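Local structure of N-ACETYLMURAMOYL-L-ALANINE AMIDASE CwlV (Paenibacillus polymyxa, 1JWQ) at residues T92-Q97 / V107-F112. The protein is the zinc-containing catalytic domain of a peptidoglycan amidase that probably cleaves the bond between N-acetylmuramoyl residues and L-amino acids in cell-wall glycopeptides. Sequence-based numbering, arbitrary orientation.
Sequences TETYYQ and VMHKYF
Thr94 and His109 supply the polar link between strand 92-96 and helix 102-116: Thr94 OG1 and His109 ND1 share a 2.7 Å hydrogen bond, with the hydroxyl oxygen in the imidazole plane at the ring edge; either could be the donor. With CG anti to the backbone N (chi1 -159°), the ring of His109 is carried up to the strand; at the other nitrogen, NE2 is hydrogen-bonded to Asp120, so both ring nitrogens are engaged and rotation of the ring is restrained. The packing part centres on Phe112. Thr92 CG2 approaches the Phe112 ring obliquely, 3.3 Å from Phe112 CE1 and nearly as close to Phe112 CZ. Thr94 OG1, a polar atom, sits in plane at the edge of the same ring, 3.4 Å from Phe112 CD1. The Thr92 hydroxyl is turned to other partners, Val143 O and Thr116 OG1. Leu141 of strand 138-145 and Val164 and Ile168 of helix 158-176 also pack on Phe112, and an alanine in place of this phenylalanine would probably leave the Thr92 methyl without its aromatic partner and open a gap between helix and strand. The segment axes run nearly antiparallel, at 167°, with a closest approach of 9.2 Å. This is the strand-to-helix half of a beta-alpha-beta crossover completed by strand 120-125, at one edge of the mixed sheet in the open alpha-beta-alpha fold of this zinc amidase domain.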
loop_
_atom_site.group_PDB
_atom_site.type_symbol
_atom_site.label_atom_id
_atom_site.label_comp_id
_atom_site.label_asym_id
_atom_site.label_seq_id
_atom_site.Cartn_x
_atom_site.Cartn_y
_atom_site.Cartn_z
ATOM N N THR A 92 -10.867 0.053 5.642
ATOM C CA THR A 92 -9.428 -0.051 5.456
ATOM C C THR A 92 -8.884 -1.291 6.166
ATOM O O THR A 92 -9.223 -1.553 7.325
ATOM C CB THR A 92 -8.741 1.197 6.033
ATOM O OG1 THR A 92 -9.238 2.359 5.358
ATOM C CG2 THR A 92 -7.244 1.107 5.870
ATOM N N GLU A 93 -8.028 -2.040 5.469
ATOM C CA GLU A 93 -7.432 -3.251 6.019
ATOM C C GLU A 93 -5.916 -3.282 5.786
ATOM O O GLU A 93 -5.423 -2.794 4.756
ATOM C CB GLU A 93 -8.066 -4.488 5.367
ATOM C CG GLU A 93 -9.539 -4.309 4.996
ATOM C CD GLU A 93 -10.103 -5.466 4.180
ATOM O OE1 GLU A 93 -9.328 -6.139 3.457
ATOM O OE2 GLU A 93 -11.334 -5.704 4.241
ATOM N N THR A 94 -5.198 -3.869 6.743
ATOM C CA THR A 94 -3.746 -4.003 6.674
ATOM C C THR A 94 -3.465 -5.486 6.814
ATOM O O THR A 94 -3.948 -6.111 7.750
ATOM C CB THR A 94 -3.053 -3.270 7.816
ATOM O OG1 THR A 94 -3.282 -1.860 7.685
ATOM C CG2 THR A 94 -1.550 -3.556 7.771
ATOM N N TYR A 95 -2.712 -6.046 5.872
ATOM C CA TYR A 95 -2.386 -7.469 5.884
ATOM C C TYR A 95 -0.913 -7.784 6.112
ATOM O O TYR A 95 -0.030 -7.042 5.682
ATOM C CB TYR A 95 -2.773 -8.113 4.556
ATOM C CG TYR A 95 -4.248 -8.180 4.294
ATOM C CD1 TYR A 95 -4.917 -7.136 3.656
ATOM C CD2 TYR A 95 -4.978 -9.302 4.674
ATOM C CE1 TYR A 95 -6.283 -7.216 3.399
ATOM C CE2 TYR A 95 -6.336 -9.392 4.424
ATOM C CZ TYR A 95 -6.983 -8.351 3.786
ATOM O OH TYR A 95 -8.327 -8.458 3.517
ATOM N N TYR A 96 -0.664 -8.909 6.775
ATOM C CA TYR A 96 0.686 -9.401 7.020
ATOM C C TYR A 96 0.548 -10.896 6.725
ATOM O O TYR A 96 -0.571 -11.416 6.708
ATOM C CB TYR A 96 1.101 -9.215 8.485
ATOM C CG TYR A 96 0.416 -10.183 9.423
ATOM C CD1 TYR A 96 -0.876 -9.939 9.889
ATOM C CD2 TYR A 96 1.027 -11.386 9.780
ATOM C CE1 TYR A 96 -1.542 -10.874 10.685
ATOM C CE2 TYR A 96 0.373 -12.322 10.569
ATOM C CZ TYR A 96 -0.912 -12.058 11.015
ATOM O OH TYR A 96 -1.565 -12.990 11.782
ATOM N N GLN A 97 1.659 -11.585 6.487
ATOM C CA GLN A 97 1.602 -13.025 6.225
ATOM C C GLN A 97 2.575 -13.768 7.124
ATOM O O GLN A 97 2.346 -14.925 7.473
ATOM C CB GLN A 97 1.921 -13.334 4.755
ATOM C CG GLN A 97 1.559 -14.757 4.292
ATOM C CD GLN A 97 2.594 -15.817 4.656
ATOM O OE1 GLN A 97 3.802 -15.568 4.629
ATOM N NE2 GLN A 97 2.120 -17.021 4.969
ATOM N N VAL A 107 2.424 -1.094 13.713
ATOM C CA VAL A 107 2.831 0.307 13.653
ATOM C C VAL A 107 2.200 0.971 12.432
ATOM O O VAL A 107 1.616 2.048 12.535
ATOM C CB VAL A 107 4.373 0.447 13.596
ATOM C CG1 VAL A 107 4.773 1.917 13.431
ATOM C CG2 VAL A 107 4.984 -0.119 14.876
ATOM N N MET A 108 2.305 0.323 11.276
ATOM C CA MET A 108 1.726 0.885 10.060
ATOM C C MET A 108 0.240 1.197 10.239
ATOM O O MET A 108 -0.210 2.306 9.957
ATOM C CB MET A 108 1.905 -0.080 8.884
ATOM C CG MET A 108 1.186 0.351 7.614
ATOM S SD MET A 108 1.725 1.973 7.013
ATOM C CE MET A 108 3.209 1.499 6.144
ATOM N N HIS A 109 -0.520 0.223 10.720
ATOM C CA HIS A 109 -1.955 0.415 10.908
ATOM C C HIS A 109 -2.259 1.578 11.847
ATOM O O HIS A 109 -3.223 2.309 11.646
ATOM C CB HIS A 109 -2.598 -0.861 11.457
ATOM C CG HIS A 109 -4.071 -0.942 11.210
ATOM N ND1 HIS A 109 -4.607 -1.067 9.946
ATOM C CD2 HIS A 109 -5.124 -0.900 12.062
ATOM C CE1 HIS A 109 -5.924 -1.097 10.030
ATOM N NE2 HIS A 109 -6.264 -0.998 11.303
ATOM N N LYS A 110 -1.428 1.736 12.873
ATOM C CA LYS A 110 -1.593 2.804 13.859
ATOM C C LYS A 110 -1.682 4.189 13.210
ATOM O O LYS A 110 -2.475 5.034 13.630
ATOM C CB LYS A 110 -0.422 2.775 14.850
ATOM C CG LYS A 110 -0.526 3.778 15.996
ATOM C CD LYS A 110 0.705 3.718 16.892
ATOM C CE LYS A 110 0.486 4.475 18.201
ATOM N NZ LYS A 110 -0.011 5.862 17.987
ATOM N N TYR A 111 -0.879 4.422 12.180
ATOM C CA TYR A 111 -0.882 5.722 11.510
ATOM C C TYR A 111 -1.660 5.739 10.207
ATOM O O TYR A 111 -2.243 6.756 9.818
ATOM C CB TYR A 111 0.556 6.172 11.259
ATOM C CG TYR A 111 1.348 6.279 12.535
ATOM C CD1 TYR A 111 2.102 5.203 13.004
ATOM C CD2 TYR A 111 1.287 7.434 13.314
ATOM C CE1 TYR A 111 2.773 5.275 14.224
ATOM C CE2 TYR A 111 1.949 7.514 14.530
ATOM C CZ TYR A 111 2.688 6.432 14.980
ATOM O OH TYR A 111 3.336 6.509 16.191
ATOM N N PHE A 112 -1.669 4.599 9.536
ATOM C CA PHE A 112 -2.354 4.448 8.264
ATOM C C PHE A 112 -3.884 4.456 8.386
ATOM O O PHE A 112 -4.566 5.237 7.719
ATOM C CB PHE A 112 -1.861 3.148 7.614
ATOM C CG PHE A 112 -2.724 2.645 6.500
ATOM C CD1 PHE A 112 -3.192 1.333 6.520
ATOM C CD2 PHE A 112 -3.043 3.456 5.417
ATOM C CE1 PHE A 112 -3.962 0.836 5.477
ATOM C CE2 PHE A 112 -3.814 2.965 4.368
ATOM C CZ PHE A 112 -4.273 1.657 4.395
#